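Local coordinates for protein tylactone synthase starter module and modules 1 & 2 (Streptomyces fradiae, PDB 2Z5L) that probably reduces, through its ketoreductase domain, the beta-keto group of a growing polyketide chain with control of chirality during tylosin biosynthesis, at residues Trp180-Glu188 against Glu230-Ser238; Trp482-Asn490 against Phe498-Leu508. One frame throughout, in Å; residues are numbered along the deposited sequence.

Contact 1. Residues Trp180-Glu188 against Glu230-Ser238; sequences WGGLIDLPE and EDQVAVRAS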
# COMPACT_ATOMS: atom_id res chain seq x y z
N TRP A 180 -16.34 -1.88 9.07
CA TRP A 180 -15.22 -2.72 8.70
C TRP A 180 -14.84 -3.75 9.76
O TRP A 180 -14.62 -3.41 10.93
CB TRP A 180 -13.98 -1.87 8.37
CG TRP A 180 -12.88 -2.70 7.82
CD1 TRP A 180 -11.71 -3.05 8.44
CD2 TRP A 180 -12.86 -3.34 6.54
NE1 TRP A 180 -10.97 -3.87 7.62
CE2 TRP A 180 -11.65 -4.06 6.45
CE3 TRP A 180 -13.75 -3.37 5.45
CZ2 TRP A 180 -11.31 -4.81 5.32
CZ3 TRP A 180 -13.41 -4.12 4.33
CH2 TRP A 180 -12.20 -4.82 4.28
N GLY A 181 -14.75 -5.00 9.35
CA GLY A 181 -14.38 -6.05 10.27
C GLY A 181 -12.88 -6.27 10.27
O GLY A 181 -12.20 -5.89 11.22
N GLY A 182 -12.36 -6.87 9.21
CA GLY A 182 -10.93 -7.12 9.10
C GLY A 182 -10.50 -7.86 7.85
O GLY A 182 -11.31 -8.18 6.98
N LEU A 183 -9.20 -8.13 7.79
CA LEU A 183 -8.57 -8.84 6.67
C LEU A 183 -7.95 -10.15 7.18
O LEU A 183 -7.30 -10.16 8.22
CB LEU A 183 -7.46 -7.98 6.05
CG LEU A 183 -7.86 -6.71 5.28
CD1 LEU A 183 -6.87 -5.58 5.53
CD2 LEU A 183 -7.94 -7.06 3.80
N ILE A 184 -8.16 -11.24 6.45
CA ILE A 184 -7.61 -12.53 6.84
C ILE A 184 -6.96 -13.19 5.63
O ILE A 184 -7.62 -13.40 4.61
CB ILE A 184 -8.72 -13.46 7.36
CG1 ILE A 184 -9.43 -12.82 8.55
CG2 ILE A 184 -8.13 -14.81 7.73
CD1 ILE A 184 -10.70 -13.58 9.00
N ASP A 185 -5.68 -13.52 5.73
CA ASP A 185 -4.96 -14.13 4.61
C ASP A 185 -4.92 -15.66 4.72
O ASP A 185 -4.34 -16.21 5.66
CB ASP A 185 -3.54 -13.57 4.54
CG ASP A 185 -2.91 -13.77 3.18
OD1 ASP A 185 -3.47 -13.28 2.17
OD2 ASP A 185 -1.84 -14.42 3.11
N LEU A 186 -5.54 -16.34 3.76
CA LEU A 186 -5.58 -17.79 3.77
C LEU A 186 -4.34 -18.44 3.15
O LEU A 186 -3.67 -17.84 2.32
CB LEU A 186 -6.84 -18.29 3.06
CG LEU A 186 -8.15 -17.83 3.69
CD1 LEU A 186 -9.31 -18.54 3.02
CD2 LEU A 186 -8.14 -18.13 5.19
N PRO A 187 -4.03 -19.67 3.58
CA PRO A 187 -2.88 -20.45 3.10
C PRO A 187 -2.91 -20.69 1.59
O PRO A 187 -1.97 -20.34 0.88
CB PRO A 187 -3.01 -21.75 3.88
CG PRO A 187 -3.59 -21.29 5.18
CD PRO A 187 -4.65 -20.33 4.74
N GLU A 188 -4.00 -21.30 1.11
CA GLU A 188 -4.16 -21.60 -0.31
C GLU A 188 -3.00 -22.43 -0.85
O GLU A 188 -2.81 -23.57 -0.45
CB GLU A 188 -4.30 -20.31 -1.12
CG GLU A 188 -5.73 -19.79 -1.23
CD GLU A 188 -6.62 -20.67 -2.08
OE1 GLU A 188 -6.93 -21.80 -1.65
OE2 GLU A 188 -6.99 -20.24 -3.20
N GLU A 230 -8.11 -8.19 16.27
CA GLU A 230 -7.10 -8.51 15.28
C GLU A 230 -7.73 -8.51 13.89
O GLU A 230 -8.12 -9.55 13.36
CB GLU A 230 -6.49 -9.88 15.58
CG GLU A 230 -5.75 -9.97 16.91
CD GLU A 230 -4.42 -9.23 16.91
OE1 GLU A 230 -3.75 -9.22 17.96
OE2 GLU A 230 -4.05 -8.66 15.86
N ASP A 231 -7.83 -7.31 13.31
CA ASP A 231 -8.41 -7.14 11.99
C ASP A 231 -7.39 -7.22 10.85
O ASP A 231 -7.64 -6.73 9.74
CB ASP A 231 -9.18 -5.80 11.92
CG ASP A 231 -8.34 -4.61 12.36
OD1 ASP A 231 -8.89 -3.48 12.42
OD2 ASP A 231 -7.14 -4.78 12.65
N GLN A 232 -6.25 -7.85 11.13
CA GLN A 232 -5.18 -8.03 10.15
C GLN A 232 -4.42 -9.29 10.56
O GLN A 232 -3.42 -9.21 11.28
CB GLN A 232 -4.22 -6.83 10.14
CG GLN A 232 -4.78 -5.55 9.51
CD GLN A 232 -3.73 -4.47 9.37
OE1 GLN A 232 -2.72 -4.66 8.68
NE2 GLN A 232 -3.95 -3.34 10.00
N VAL A 233 -4.90 -10.44 10.11
CA VAL A 233 -4.30 -11.73 10.46
C VAL A 233 -3.97 -12.58 9.23
O VAL A 233 -4.62 -12.49 8.20
CB VAL A 233 -5.27 -12.52 11.38
CG1 VAL A 233 -4.62 -13.82 11.84
CG2 VAL A 233 -5.65 -11.66 12.57
N ALA A 234 -2.93 -13.40 9.36
CA ALA A 234 -2.51 -14.28 8.29
C ALA A 234 -2.55 -15.71 8.81
O ALA A 234 -1.83 -16.05 9.74
CB ALA A 234 -1.11 -13.92 7.84
N VAL A 235 -3.40 -16.53 8.21
CA VAL A 235 -3.52 -17.91 8.64
C VAL A 235 -2.56 -18.81 7.86
O VAL A 235 -2.60 -18.87 6.63
CB VAL A 235 -4.95 -18.43 8.44
CG1 VAL A 235 -5.04 -19.90 8.85
CG2 VAL A 235 -5.92 -17.60 9.26
N ARG A 236 -1.70 -19.50 8.60
CA ARG A 236 -0.72 -20.41 8.01
C ARG A 236 -0.76 -21.73 8.77
O ARG A 236 -1.35 -21.81 9.86
CB ARG A 236 0.68 -19.79 8.11
CG ARG A 236 0.89 -18.55 7.25
CD ARG A 236 0.96 -18.92 5.77
NE ARG A 236 1.21 -17.76 4.92
CZ ARG A 236 0.31 -16.82 4.65
NH1 ARG A 236 -0.92 -16.89 5.15
NH2 ARG A 236 0.63 -15.80 3.87
N ALA A 237 -0.15 -22.77 8.20
CA ALA A 237 -0.11 -24.08 8.84
C ALA A 237 0.50 -23.96 10.23
O ALA A 237 0.11 -24.65 11.17
CB ALA A 237 0.70 -25.06 8.00
N SER A 238 1.46 -23.04 10.33
CA SER A 238 2.15 -22.78 11.58
C SER A 238 1.19 -22.15 12.58
O SER A 238 1.42 -22.18 13.79
CB SER A 238 3.31 -21.82 11.31
OG SER A 238 3.93 -22.12 10.06
O HOH W 1 -8.32 -4.33 8.73

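Contact 2. Residues Trp482-Asn490 against Phe498-Leu508; sequences WERFAPATN and FDTVPEAREAL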
# COMPACT_ATOMS: atom_id res chain seq x y z
N TRP A 482 4.40 9.78 18.72
CA TRP A 482 3.65 8.67 19.30
C TRP A 482 2.79 9.06 20.50
O TRP A 482 1.75 8.44 20.75
CB TRP A 482 4.61 7.56 19.72
CG TRP A 482 5.21 6.81 18.57
CD1 TRP A 482 6.54 6.61 18.32
CD2 TRP A 482 4.50 6.10 17.55
NE1 TRP A 482 6.70 5.82 17.21
CE2 TRP A 482 5.46 5.48 16.72
CE3 TRP A 482 3.14 5.91 17.26
CZ2 TRP A 482 5.11 4.70 15.62
CZ3 TRP A 482 2.79 5.13 16.17
CH2 TRP A 482 3.78 4.54 15.36
N GLU A 483 3.21 10.08 21.24
CA GLU A 483 2.45 10.52 22.40
C GLU A 483 1.22 11.30 21.95
O GLU A 483 0.57 11.97 22.75
CB GLU A 483 3.32 11.41 23.31
CG GLU A 483 4.51 10.68 23.95
CD GLU A 483 4.08 9.62 24.96
OE1 GLU A 483 4.95 8.85 25.42
OE2 GLU A 483 2.87 9.56 25.31
N ARG A 484 0.92 11.19 20.67
CA ARG A 484 -0.23 11.89 20.11
C ARG A 484 -0.90 11.04 19.04
O ARG A 484 -2.06 11.24 18.71
CB ARG A 484 0.23 13.22 19.51
CG ARG A 484 -0.90 14.10 19.01
CD ARG A 484 -0.35 15.40 18.45
NE ARG A 484 -1.40 16.29 17.98
CZ ARG A 484 -1.18 17.41 17.29
NH1 ARG A 484 0.07 17.77 17.01
NH2 ARG A 484 -2.19 18.16 16.89
N PHE A 485 -0.15 10.08 18.51
CA PHE A 485 -0.64 9.19 17.47
C PHE A 485 -1.40 8.01 18.06
O PHE A 485 -2.56 7.78 17.72
CB PHE A 485 0.53 8.67 16.65
CG PHE A 485 0.13 8.08 15.33
CD1 PHE A 485 -0.05 8.90 14.22
CD2 PHE A 485 -0.07 6.71 15.19
CE1 PHE A 485 -0.41 8.36 12.98
CE2 PHE A 485 -0.44 6.16 13.96
CZ PHE A 485 -0.61 6.99 12.86
N ALA A 486 -0.74 7.26 18.94
CA ALA A 486 -1.34 6.09 19.57
C ALA A 486 -2.74 6.37 20.11
O ALA A 486 -3.70 5.69 19.77
CB ALA A 486 -0.44 5.57 20.68
N PRO A 487 -2.88 7.40 20.97
CA PRO A 487 -4.21 7.70 21.52
C PRO A 487 -5.22 8.13 20.46
O PRO A 487 -6.38 7.72 20.50
CB PRO A 487 -3.91 8.80 22.53
CG PRO A 487 -2.75 9.52 21.93
CD PRO A 487 -1.88 8.37 21.44
N ALA A 488 -4.78 8.96 19.52
CA ALA A 488 -5.64 9.46 18.46
C ALA A 488 -6.16 8.36 17.55
O ALA A 488 -7.36 8.19 17.35
CB ALA A 488 -4.89 10.50 17.64
N THR A 489 -5.22 7.60 16.99
CA THR A 489 -5.55 6.52 16.09
C THR A 489 -6.41 5.48 16.80
O THR A 489 -7.24 4.82 16.17
CB THR A 489 -4.26 5.88 15.58
OG1 THR A 489 -3.51 6.86 14.86
CG2 THR A 489 -4.57 4.70 14.66
N ASN A 490 -6.22 5.34 18.10
CA ASN A 490 -6.99 4.36 18.84
C ASN A 490 -8.41 4.85 19.12
O ASN A 490 -9.34 4.05 19.27
CB ASN A 490 -6.28 4.01 20.15
CG ASN A 490 -6.90 2.80 20.84
OD1 ASN A 490 -6.33 1.70 20.80
ND2 ASN A 490 -8.05 3.00 21.48
N PHE A 498 -0.09 -1.04 16.35
CA PHE A 498 1.02 -0.29 16.89
C PHE A 498 1.45 -0.69 18.30
O PHE A 498 2.25 0.00 18.93
CB PHE A 498 0.70 1.21 16.89
CG PHE A 498 0.28 1.75 15.54
CD1 PHE A 498 -1.06 1.72 15.15
CD2 PHE A 498 1.22 2.28 14.67
CE1 PHE A 498 -1.44 2.22 13.91
CE2 PHE A 498 0.85 2.79 13.43
CZ PHE A 498 -0.49 2.76 13.05
N ASP A 499 0.91 -1.79 18.83
CA ASP A 499 1.32 -2.19 20.18
C ASP A 499 2.81 -2.51 20.24
O ASP A 499 3.44 -2.33 21.28
CB ASP A 499 0.52 -3.41 20.66
CG ASP A 499 -0.87 -3.04 21.15
OD1 ASP A 499 -1.08 -1.88 21.57
OD2 ASP A 499 -1.76 -3.92 21.13
N THR A 500 3.37 -2.99 19.13
CA THR A 500 4.78 -3.33 19.07
C THR A 500 5.70 -2.11 19.08
O THR A 500 6.90 -2.24 18.85
CB THR A 500 5.10 -4.18 17.83
OG1 THR A 500 4.22 -3.82 16.76
CG2 THR A 500 4.96 -5.66 18.14
N VAL A 501 5.13 -0.94 19.32
CA VAL A 501 5.92 0.29 19.37
C VAL A 501 5.90 0.83 20.79
O VAL A 501 4.85 1.19 21.30
CB VAL A 501 5.36 1.38 18.44
CG1 VAL A 501 6.18 2.65 18.60
CG2 VAL A 501 5.40 0.90 16.99
N PRO A 502 7.08 0.89 21.43
CA PRO A 502 7.23 1.37 22.81
C PRO A 502 6.47 2.66 23.12
O PRO A 502 5.59 2.69 23.98
CB PRO A 502 8.73 1.54 22.94
CG PRO A 502 9.25 0.41 22.10
CD PRO A 502 8.39 0.53 20.87
N GLU A 503 6.84 3.73 22.42
CA GLU A 503 6.24 5.04 22.61
C GLU A 503 4.73 5.03 22.40
O GLU A 503 4.01 5.88 22.94
CB GLU A 503 6.90 6.04 21.66
CG GLU A 503 8.41 6.22 21.87
CD GLU A 503 9.25 5.03 21.44
OE1 GLU A 503 10.47 5.05 21.71
OE2 GLU A 503 8.72 4.09 20.83
N ALA A 504 4.27 4.07 21.61
CA ALA A 504 2.84 3.94 21.33
C ALA A 504 2.13 3.35 22.54
O ALA A 504 1.18 3.94 23.06
CB ALA A 504 2.63 3.06 20.11
N ARG A 505 2.60 2.20 23.01
CA ARG A 505 1.99 1.53 24.16
C ARG A 505 1.99 2.42 25.40
O ARG A 505 1.29 2.13 26.37
CB ARG A 505 2.73 0.22 24.47
CG ARG A 505 1.87 -0.80 25.20
CD ARG A 505 0.73 -1.27 24.30
NE ARG A 505 -0.22 -2.14 24.98
CZ ARG A 505 -1.08 -1.73 25.91
NH1 ARG A 505 -1.12 -0.45 26.27
NH2 ARG A 505 -1.92 -2.59 26.47
N GLU A 506 2.77 3.49 25.36
CA GLU A 506 2.87 4.42 26.49
C GLU A 506 1.69 5.38 26.57
O GLU A 506 1.04 5.48 27.61
CB GLU A 506 4.15 5.25 26.38
CG GLU A 506 5.44 4.48 26.59
CD GLU A 506 6.67 5.35 26.34
OE1 GLU A 506 6.76 6.45 26.94
OE2 GLU A 506 7.54 4.94 25.54
N ALA A 507 1.44 6.10 25.48
CA ALA A 507 0.34 7.06 25.45
C ALA A 507 -0.98 6.32 25.60
O ALA A 507 -1.96 6.88 26.07
CB ALA A 507 0.37 7.85 24.15
N LEU A 508 -0.98 5.05 25.20
CA LEU A 508 -2.18 4.23 25.29
C LEU A 508 -2.60 4.01 26.75
O LEU A 508 -1.76 3.80 27.62
CB LEU A 508 -1.96 2.89 24.58
CG LEU A 508 -2.02 2.88 23.04
CD1 LEU A 508 -1.39 1.61 22.50
CD2 LEU A 508 -3.47 2.99 22.59

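Contact 1. Residues Trp180-Glu188 against Glu230-Ser238
D185 and V233 are joined by one of four backbone hydrogen bonds that pair strands 180-186 and 232-236 in parallel. The bonds run L183 N to D231 O, V233 N to L183 O, D185 N to V233 O and V235 N to D185 O. V235 N to D185 O is the shortest, at 2.7 Å. Water 1 bridges W180 NE1 and D231 O.

Charge pairing closes the far end. R236 NH2 donates to D185 OD2 at 2.9 Å in a salt bridge, near the guanidinium plane, and NH1 adds a weak bond. R236 bends at chi2 (-72°), which folds its guanidinium back to D185. R236 NH1 bonds V235 O at 3.0 Å, which helps fix the group's rotation. D185 OD1 is held by T146 and A149, and R236 NH2 also pairs with E156. The buried carboxylate is thus probably kept ionised.

I184 CG2 lies beside V235 CG2 at 3.9 Å, both side chains pointing the same way. P187 CD meets V235 CG1 at 4.2 Å.

The parallel pairing is consistent with a Rossmann-like sheet. Strand 140-147 flanks 180-186 on its other edge. Helix 214-224 packs on I184, V233 and V235, and helix 160-175 meets L183 and D185 through W166.

Contact 2. Residues Trp482-Asn490 against Phe498-Leu508
W482, F485 and F498 form an aromatic cluster where helix 482-490 packs against the turn and short helix of 498-508. The axes of segments 482-490 and 502-507 cross at -61° and approach to 7.6 Å. No hydrogen bond joins the two segments, so side-chain packing carries the contact.

The F485 ring turns its edge to the face of F498. The planes stand 70° apart, and F485 CE2 reaches F498 CZ at 3.5 Å. F485 CG lies opposite the backbone N (chi1 -163°), which sends the ring toward F498. W482 meets F498 obliquely, its CH2 lying 3.5 Å from F498 CD2. W396 also touches both W482 and F498.

V501 CG1 sits over one face of the W482 indole, 3.7 Å from the centroid of the five-membered ring, in a CH-pi contact. A504 CB lies obliquely near W482 CE3. E503 CB packs obliquely on the W482 side chain. The polar ends turn to other partners: W482 NE1 bonds Y29, and the E503 carboxylate pairs with R247 of strand 239-247.

Small residues let the helices come close. A486 CB lies 4.0 Å from A504 CB, and P487 CD meets A507 CB. E483 and E506, both exposed, bring like charges together, probably a mild repulsion.

The side chains of L508 and N490 cross at about a right angle, with L508 CD2 3.6 Å from N490 OD1.

How the contacts relate
Along the chain, contact 1 comes first. Strand 180-186 leads through helix 214-224 to strand 232-236, so the contact closes a loop of 41 residues, part of which is not modelled. The chain then passes through strand 239-247 and the KR region. Contact 2 follows near the C terminus and closes a loop of only seven residues between 482-490 and 498-508. The two contacts are in series, neither nested nor crossed. The centres of contacts 1 and 2 lie about 23 Å apart, and their nearest atoms about 6 Å. R493, between the segments of contact 2, reaches back to W180 and D231. This joins the link between the C-terminal helices to the start of contact 1.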